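Local coordinates for ribonucleoside-diphosphate reductase (Pseudomonas aeruginosa, PDB 5IM3), which probably catalyses the reduction of ribonucleoside diphosphates to deoxyribonucleotides, the building blocks of DNA, under allosteric control by bound nucleotides, at residues T230-A242 / M250-K264. Residues are numbered along the deposited sequence; the frame is centred on the assembly and turned at random.
Sequences TLRAEALGFLGVA and MAELYAKALPAYIEK
Arg232, whose CD packs on Met250 CG at 3.7 Å, has its guanidinium group gripped twice: NH2 forms a salt bridge with Asp229, and NE donates to the carbonyl O of Ala245 in the connecting loop. The contact is between two consecutive helices, 219-239 and 250-267, joined by a short loop. The axes of the two segments cross at 63°, 10.2 Å apart. No hydrogen bond joins 230-242 to 250-264; the contacts are mostly between aliphatic side chains. The pair lies away from the dATP sites, and the second helix packs on helices 280-286 and 319-330 through Leu258 and Tyr261.

Met250 is bent at chi2 and chi3. Its CE thereby meets Leu236 CD1 tip to tip at 3.5 Å, while staying close to Arg232 CD. The other branch of Leu236, CD2, rests on Ala257 CB.

Leu239 is the knob of a knob-into-hole contact, set among Ala257, Ala260, Tyr261 and Lys264. Its CD2 lies 3.4 Å from Ala260 O, and its CD1 lies near Ala257 O and Tyr261 CB.

The first helix ends in a Schellman motif. Gly240 takes a positive phi of 68°, and Val241 N bonds back to Leu236 O at 3.1 Å. This turn brings Val241 onto the second helix. With CG1 anti to the backbone N (chi1 178°), CG2 lies on Ala257 CA and Ala260 CB.

At the far end, the Phe238 ring stacks with Phe316. Lys264 NZ stands 5.4 Å from the centroid of the Phe238 ring, at most a weak cation-pi attraction. Toward the start of the second helix, Val241 CG1 and Leu253 CD2 meet at 3.8 Å, where the two side chains run antiparallel alongside one another.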
ATOM      1  N   THR A 230     -22.277  14.830 -53.021  1.00 69.13           N
ATOM      2  CA  THR A 230     -22.485  16.151 -52.434  1.00 69.22           C
ATOM      3  C   THR A 230     -21.336  17.088 -52.778  1.00 66.50           C
ATOM      4  O   THR A 230     -21.554  18.277 -53.043  1.00 67.34           O
ATOM      5  CB  THR A 230     -22.633  16.043 -50.914  1.00 70.77           C
ATOM      6  OG1 THR A 230     -23.666  15.107 -50.594  1.00 71.81           O
ATOM      7  CG2 THR A 230     -22.980  17.400 -50.309  1.00 71.74           C
ATOM      8  N   LEU A 231     -20.106  16.571 -52.772  1.00 65.00           N
ATOM      9  CA  LEU A 231     -18.948  17.401 -53.088  1.00 63.47           C
ATOM     10  C   LEU A 231     -19.000  17.896 -54.528  1.00 62.31           C
ATOM     11  O   LEU A 231     -18.728  19.072 -54.798  1.00 60.93           O
ATOM     12  CB  LEU A 231     -17.660  16.614 -52.840  1.00 62.43           C
ATOM     13  CG  LEU A 231     -17.129  16.572 -51.403  1.00 60.59           C
ATOM     14  CD1 LEU A 231     -18.136  15.959 -50.445  1.00 61.67           C
ATOM     15  CD2 LEU A 231     -15.815  15.807 -51.364  1.00 59.78           C
ATOM     16  N   ARG A 232     -19.350  17.013 -55.466  1.00 62.80           N
ATOM     17  CA  ARG A 232     -19.422  17.409 -56.868  1.00 62.46           C
ATOM     18  C   ARG A 232     -20.448  18.517 -57.069  1.00 62.80           C
ATOM     19  O   ARG A 232     -20.170  19.525 -57.731  1.00 64.08           O
ATOM     20  CB  ARG A 232     -19.752  16.197 -57.738  1.00 62.35           C
ATOM     21  CG  ARG A 232     -18.648  15.154 -57.788  1.00 61.99           C
ATOM     22  CD  ARG A 232     -18.934  14.088 -58.833  1.00 63.30           C
ATOM     23  NE  ARG A 232     -20.100  13.276 -58.488  1.00 63.16           N
ATOM     24  CZ  ARG A 232     -20.045  12.043 -57.992  1.00 62.87           C
ATOM     25  NH1 ARG A 232     -18.879  11.448 -57.779  1.00 63.63           N
ATOM     26  NH2 ARG A 232     -21.170  11.396 -57.712  1.00 64.03           N
ATOM     27  N   ALA A 233     -21.641  18.355 -56.494  1.00 61.36           N
ATOM     28  CA  ALA A 233     -22.659  19.393 -56.604  1.00 64.55           C
ATOM     29  C   ALA A 233     -22.197  20.685 -55.946  1.00 65.54           C
ATOM     30  O   ALA A 233     -22.367  21.775 -56.505  1.00 65.75           O
ATOM     31  CB  ALA A 233     -23.967  18.913 -55.977  1.00 65.45           C
ATOM     32  N   GLU A 234     -21.605  20.576 -54.755  1.00 67.44           N
ATOM     33  CA  GLU A 234     -21.114  21.749 -54.043  1.00 66.71           C
ATOM     34  C   GLU A 234     -20.050  22.479 -54.856  1.00 64.17           C
ATOM     35  O   GLU A 234     -20.171  23.677 -55.136  1.00 62.83           O
ATOM     36  CB  GLU A 234     -20.567  21.312 -52.681  1.00 68.61           C
ATOM     37  CG  GLU A 234     -20.018  22.424 -51.811  1.00 70.45           C
ATOM     38  CD  GLU A 234     -19.576  21.922 -50.446  1.00 71.17           C
ATOM     39  OE1 GLU A 234     -20.012  20.821 -50.044  1.00 72.37           O
ATOM     40  OE2 GLU A 234     -18.789  22.622 -49.777  1.00 70.28           O
ATOM     41  N   ALA A 235     -19.000  21.760 -55.258  1.00 60.56           N
ATOM     42  CA  ALA A 235     -17.886  22.395 -55.953  1.00 58.05           C
ATOM     43  C   ALA A 235     -18.293  22.873 -57.342  1.00 60.50           C
ATOM     44  O   ALA A 235     -18.065  24.034 -57.700  1.00 60.57           O
ATOM     45  CB  ALA A 235     -16.707  21.427 -56.046  1.00 56.91           C
ATOM     46  N   LEU A 236     -18.893  21.989 -58.143  1.00 64.51           N
ATOM     47  CA  LEU A 236     -19.224  22.357 -59.517  1.00 66.13           C
ATOM     48  C   LEU A 236     -20.261  23.470 -59.558  1.00 67.61           C
ATOM     49  O   LEU A 236     -20.156  24.392 -60.374  1.00 68.94           O
ATOM     50  CB  LEU A 236     -19.722  21.136 -60.282  1.00 67.88           C
ATOM     51  CG  LEU A 236     -18.729  19.987 -60.415  1.00 67.15           C
ATOM     52  CD1 LEU A 236     -19.424  18.800 -61.026  1.00 68.18           C
ATOM     53  CD2 LEU A 236     -17.516  20.379 -61.250  1.00 66.39           C
ATOM     54  N   GLY A 237     -21.270  23.405 -58.688  1.00 64.71           N
ATOM     55  CA  GLY A 237     -22.242  24.483 -58.621  1.00 67.03           C
ATOM     56  C   GLY A 237     -21.606  25.819 -58.288  1.00 68.62           C
ATOM     57  O   GLY A 237     -21.984  26.854 -58.840  1.00 68.87           O
ATOM     58  N   PHE A 238     -20.628  25.814 -57.376  1.00 72.39           N
ATOM     59  CA  PHE A 238     -19.907  27.040 -57.050  1.00 73.38           C
ATOM     60  C   PHE A 238     -19.148  27.565 -58.262  1.00 73.09           C
ATOM     61  O   PHE A 238     -19.181  28.765 -58.556  1.00 74.19           O
ATOM     62  CB  PHE A 238     -18.953  26.785 -55.881  1.00 74.08           C
ATOM     63  CG  PHE A 238     -18.205  28.007 -55.416  1.00 75.66           C
ATOM     64  CD1 PHE A 238     -18.761  28.863 -54.480  1.00 76.47           C
ATOM     65  CD2 PHE A 238     -16.938  28.289 -55.902  1.00 76.17           C
ATOM     66  CE1 PHE A 238     -18.073  29.981 -54.044  1.00 76.41           C
ATOM     67  CE2 PHE A 238     -16.245  29.406 -55.469  1.00 75.98           C
ATOM     68  CZ  PHE A 238     -16.813  30.252 -54.539  1.00 76.21           C
ATOM     69  N   LEU A 239     -18.467  26.677 -58.984  1.00 70.84           N
ATOM     70  CA  LEU A 239     -17.688  27.059 -60.153  1.00 68.64           C
ATOM     71  C   LEU A 239     -18.546  27.355 -61.374  1.00 69.86           C
ATOM     72  O   LEU A 239     -17.999  27.749 -62.409  1.00 71.02           O
ATOM     73  CB  LEU A 239     -16.687  25.951 -60.495  1.00 66.95           C
ATOM     74  CG  LEU A 239     -15.572  25.723 -59.476  1.00 64.91           C
ATOM     75  CD1 LEU A 239     -14.756  24.492 -59.836  1.00 63.90           C
ATOM     76  CD2 LEU A 239     -14.677  26.955 -59.386  1.00 63.70           C
ATOM     77  N   GLY A 240     -19.861  27.182 -61.284  1.00 63.97           N
ATOM     78  CA  GLY A 240     -20.719  27.415 -62.427  1.00 64.28           C
ATOM     79  C   GLY A 240     -20.549  26.425 -63.553  1.00 63.89           C
ATOM     80  O   GLY A 240     -20.998  26.692 -64.668  1.00 67.71           O
ATOM     81  N   VAL A 241     -19.908  25.286 -63.296  1.00 70.94           N
ATOM     82  CA  VAL A 241     -19.752  24.263 -64.326  1.00 72.24           C
ATOM     83  C   VAL A 241     -21.038  23.464 -64.482  1.00 75.07           C
ATOM     84  O   VAL A 241     -21.582  23.342 -65.585  1.00 77.04           O
ATOM     85  CB  VAL A 241     -18.559  23.347 -63.993  1.00 69.84           C
ATOM     86  CG1 VAL A 241     -18.412  22.247 -65.041  1.00 71.43           C
ATOM     87  CG2 VAL A 241     -17.277  24.157 -63.895  1.00 68.06           C
ATOM     88  N   ALA A 242     -21.541  22.908 -63.384  1.00 74.07           N
ATOM     89  CA  ALA A 242     -22.771  22.134 -63.411  1.00 77.92           C
ATOM     90  C   ALA A 242     -23.421  22.197 -62.038  1.00 80.46           C
ATOM     91  O   ALA A 242     -22.735  22.301 -61.016  1.00 76.92           O
ATOM     92  CB  ALA A 242     -22.512  20.676 -63.810  1.00 77.18           C
ATOM     93  N   MET A 250     -17.694  12.786 -64.502  1.00 68.87           N
ATOM     94  CA  MET A 250     -16.461  13.526 -64.254  1.00 68.10           C
ATOM     95  C   MET A 250     -15.403  13.282 -65.317  1.00 65.81           C
ATOM     96  O   MET A 250     -14.423  14.032 -65.373  1.00 62.50           O
ATOM     97  CB  MET A 250     -15.879  13.154 -62.890  1.00 65.50           C
ATOM     98  CG  MET A 250     -16.662  13.682 -61.713  1.00 65.66           C
ATOM     99  SD  MET A 250     -16.748  15.482 -61.710  1.00 70.43           S
ATOM    100  CE  MET A 250     -18.416  15.689 -62.315  1.00 69.97           C
ATOM    101  N   ALA A 251     -15.568  12.253 -66.149  1.00 63.78           N
ATOM    102  CA  ALA A 251     -14.589  11.992 -67.197  1.00 66.01           C
ATOM    103  C   ALA A 251     -14.409  13.200 -68.106  1.00 66.24           C
ATOM    104  O   ALA A 251     -13.320  13.407 -68.653  1.00 66.16           O
ATOM    105  CB  ALA A 251     -15.014  10.770 -68.011  1.00 67.83           C
ATOM    106  N   GLU A 252     -15.457  14.007 -68.271  1.00 82.48           N
ATOM    107  CA  GLU A 252     -15.402  15.194 -69.110  1.00 88.34           C
ATOM    108  C   GLU A 252     -15.504  16.493 -68.319  1.00 86.33           C
ATOM    109  O   GLU A 252     -15.172  17.554 -68.859  1.00 88.93           O
ATOM    110  CB  GLU A 252     -16.521  15.147 -70.167  1.00 92.61           C
ATOM    111  CG  GLU A 252     -16.436  13.956 -71.129  1.00 98.25           C
ATOM    112  CD  GLU A 252     -16.966  12.662 -70.530  1.00100.43           C
ATOM    113  OE1 GLU A 252     -17.746  12.727 -69.555  1.00 99.91           O
ATOM    114  OE2 GLU A 252     -16.605  11.578 -71.038  1.00102.46           O
ATOM    115  N   LEU A 253     -15.927  16.444 -67.059  1.00 76.11           N
ATOM    116  CA  LEU A 253     -16.140  17.659 -66.284  1.00 74.31           C
ATOM    117  C   LEU A 253     -14.927  18.074 -65.464  1.00 69.29           C
ATOM    118  O   LEU A 253     -14.803  19.257 -65.124  1.00 68.39           O
ATOM    119  CB  LEU A 253     -17.341  17.480 -65.352  1.00 73.68           C
ATOM    120  CG  LEU A 253     -18.682  17.425 -66.086  1.00 75.76           C
ATOM    121  CD1 LEU A 253     -19.771  16.874 -65.190  1.00 75.28           C
ATOM    122  CD2 LEU A 253     -19.060  18.806 -66.584  1.00 77.91           C
ATOM    123  N   TYR A 254     -14.032  17.141 -65.139  1.00 66.17           N
ATOM    124  CA  TYR A 254     -12.831  17.510 -64.398  1.00 64.91           C
ATOM    125  C   TYR A 254     -11.965  18.467 -65.205  1.00 64.97           C
ATOM    126  O   TYR A 254     -11.342  19.375 -64.644  1.00 64.71           O
ATOM    127  CB  TYR A 254     -12.038  16.257 -64.024  1.00 65.11           C
ATOM    128  CG  TYR A 254     -12.128  15.873 -62.564  1.00 65.89           C
ATOM    129  CD1 TYR A 254     -11.837  16.793 -61.560  1.00 63.61           C
ATOM    130  CD2 TYR A 254     -12.498  14.589 -62.189  1.00 66.80           C
ATOM    131  CE1 TYR A 254     -11.921  16.443 -60.227  1.00 63.32           C
ATOM    132  CE2 TYR A 254     -12.581  14.230 -60.856  1.00 65.66           C
ATOM    133  CZ  TYR A 254     -12.290  15.160 -59.880  1.00 64.80           C
ATOM    134  OH  TYR A 254     -12.370  14.810 -58.550  1.00 64.78           O
ATOM    135  N   ALA A 255     -11.921  18.284 -66.526  1.00 64.92           N
ATOM    136  CA  ALA A 255     -11.141  19.179 -67.372  1.00 65.82           C
ATOM    137  C   ALA A 255     -11.795  20.548 -67.490  1.00 67.94           C
ATOM    138  O   ALA A 255     -11.094  21.560 -67.608  1.00 66.72           O
ATOM    139  CB  ALA A 255     -10.954  18.560 -68.756  1.00 67.13           C
ATOM    140  N   LYS A 256     -13.128  20.604 -67.468  1.00 76.72           N
ATOM    141  CA  LYS A 256     -13.811  21.891 -67.501  1.00 78.64           C
ATOM    142  C   LYS A 256     -13.703  22.611 -66.164  1.00 76.79           C
ATOM    143  O   LYS A 256     -13.652  23.845 -66.130  1.00 77.95           O
ATOM    144  CB  LYS A 256     -15.279  21.699 -67.883  1.00 81.32           C
ATOM    145  CG  LYS A 256     -15.491  21.314 -69.343  1.00 85.32           C
ATOM    146  CD  LYS A 256     -15.635  22.542 -70.234  1.00 88.10           C
ATOM    147  CE  LYS A 256     -15.283  22.235 -71.683  1.00 89.95           C
ATOM    148  NZ  LYS A 256     -13.811  22.090 -71.874  1.00 90.75           N
ATOM    149  N   ALA A 257     -13.649  21.863 -65.061  1.00 71.11           N
ATOM    150  CA  ALA A 257     -13.655  22.475 -63.738  1.00 68.56           C
ATOM    151  C   ALA A 257     -12.291  23.030 -63.345  1.00 66.84           C
ATOM    152  O   ALA A 257     -12.223  24.031 -62.623  1.00 65.39           O
ATOM    153  CB  ALA A 257     -14.121  21.459 -62.696  1.00 68.31           C
ATOM    154  N   LEU A 258     -11.202  22.404 -63.800  1.00 65.56           N
ATOM    155  CA  LEU A 258      -9.867  22.860 -63.416  1.00 64.44           C
ATOM    156  C   LEU A 258      -9.635  24.327 -63.759  1.00 63.21           C
ATOM    157  O   LEU A 258      -9.299  25.110 -62.853  1.00 62.16           O
ATOM    158  CB  LEU A 258      -8.814  21.952 -64.057  1.00 65.80           C
ATOM    159  CG  LEU A 258      -7.365  22.440 -63.947  1.00 65.76           C
ATOM    160  CD1 LEU A 258      -6.933  22.562 -62.489  1.00 64.73           C
ATOM    161  CD2 LEU A 258      -6.431  21.519 -64.709  1.00 67.50           C
ATOM    162  N   PRO A 259      -9.782  24.768 -65.013  1.00 59.11           N
ATOM    163  CA  PRO A 259      -9.564  26.197 -65.293  1.00 60.07           C
ATOM    164  C   PRO A 259     -10.527  27.098 -64.547  1.00 61.78           C
ATOM    165  O   PRO A 259     -10.136  28.197 -64.132  1.00 61.38           O
ATOM    166  CB  PRO A 259      -9.750  26.290 -66.816  1.00 62.76           C
ATOM    167  CG  PRO A 259     -10.595  25.131 -67.170  1.00 61.18           C
ATOM    168  CD  PRO A 259     -10.192  24.032 -66.222  1.00 61.28           C
ATOM    169  N   ALA A 260     -11.775  26.666 -64.354  1.00 69.76           N
ATOM    170  CA  ALA A 260     -12.705  27.442 -63.541  1.00 71.62           C
ATOM    171  C   ALA A 260     -12.231  27.521 -62.099  1.00 70.89           C
ATOM    172  O   ALA A 260     -12.415  28.545 -61.430  1.00 73.05           O
ATOM    173  CB  ALA A 260     -14.104  26.830 -63.606  1.00 72.22           C
ATOM    174  N   TYR A 261     -11.615  26.448 -61.600  1.00 66.73           N
ATOM    175  CA  TYR A 261     -11.136  26.441 -60.223  1.00 64.20           C
ATOM    176  C   TYR A 261      -9.967  27.402 -60.050  1.00 63.32           C
ATOM    177  O   TYR A 261      -9.932  28.187 -59.095  1.00 63.99           O
ATOM    178  CB  TYR A 261     -10.734  25.023 -59.818  1.00 63.04           C
ATOM    179  CG  TYR A 261      -9.909  24.967 -58.555  1.00 59.69           C
ATOM    180  CD1 TYR A 261     -10.512  25.013 -57.307  1.00 59.99           C
ATOM    181  CD2 TYR A 261      -8.526  24.869 -58.613  1.00 60.00           C
ATOM    182  CE1 TYR A 261      -9.759  24.966 -56.148  1.00 60.84           C
ATOM    183  CE2 TYR A 261      -7.764  24.824 -57.461  1.00 59.12           C
ATOM    184  CZ  TYR A 261      -8.386  24.870 -56.233  1.00 59.72           C
ATOM    185  OH  TYR A 261      -7.631  24.822 -55.085  1.00 59.55           O
ATOM    186  N   ILE A 262      -9.002  27.359 -60.970  1.00 66.05           N
ATOM    187  CA  ILE A 262      -7.828  28.221 -60.859  1.00 66.72           C
ATOM    188  C   ILE A 262      -8.228  29.687 -60.952  1.00 69.19           C
ATOM    189  O   ILE A 262      -7.686  30.539 -60.239  1.00 68.68           O
ATOM    190  CB  ILE A 262      -6.792  27.851 -61.937  1.00 66.82           C
ATOM    191  CG1 ILE A 262      -6.297  26.414 -61.729  1.00 64.52           C
ATOM    192  CG2 ILE A 262      -5.624  28.838 -61.923  1.00 67.17           C
ATOM    193  CD1 ILE A 262      -5.533  26.196 -60.437  1.00 62.98           C
ATOM    194  N   GLU A 263      -9.172  30.009 -61.837  1.00 73.18           N
ATOM    195  CA  GLU A 263      -9.569  31.403 -62.013  1.00 77.55           C
ATOM    196  C   GLU A 263     -10.217  31.950 -60.748  1.00 76.88           C
ATOM    197  O   GLU A 263      -9.878  33.046 -60.287  1.00 77.65           O
ATOM    198  CB  GLU A 263     -10.513  31.537 -63.210  1.00 81.92           C
ATOM    199  CG  GLU A 263     -10.776  32.979 -63.625  1.00 86.05           C
ATOM    200  CD  GLU A 263     -11.510  33.089 -64.950  1.00 91.51           C
ATOM    201  OE1 GLU A 263     -11.894  32.041 -65.517  1.00 91.03           O
ATOM    202  OE2 GLU A 263     -11.701  34.228 -65.430  1.00 94.47           O
ATOM    203  N   LYS A 264     -11.154  31.196 -60.164  1.00 73.62           N
ATOM    204  CA  LYS A 264     -11.773  31.641 -58.920  1.00 74.18           C
ATOM    205  C   LYS A 264     -10.805  31.555 -57.749  1.00 70.41           C
ATOM    206  O   LYS A 264     -10.866  32.386 -56.835  1.00 68.81           O
ATOM    207  CB  LYS A 264     -13.033  30.821 -58.625  1.00 75.71           C
ATOM    208  CG  LYS A 264     -14.252  31.207 -59.458  1.00 80.62           C
ATOM    209  CD  LYS A 264     -14.651  32.667 -59.248  1.00 84.81           C
ATOM    210  CE  LYS A 264     -15.966  33.003 -59.935  1.00 88.40           C
ATOM    211  NZ  LYS A 264     -17.127  32.364 -59.256  1.00 89.52           N
TER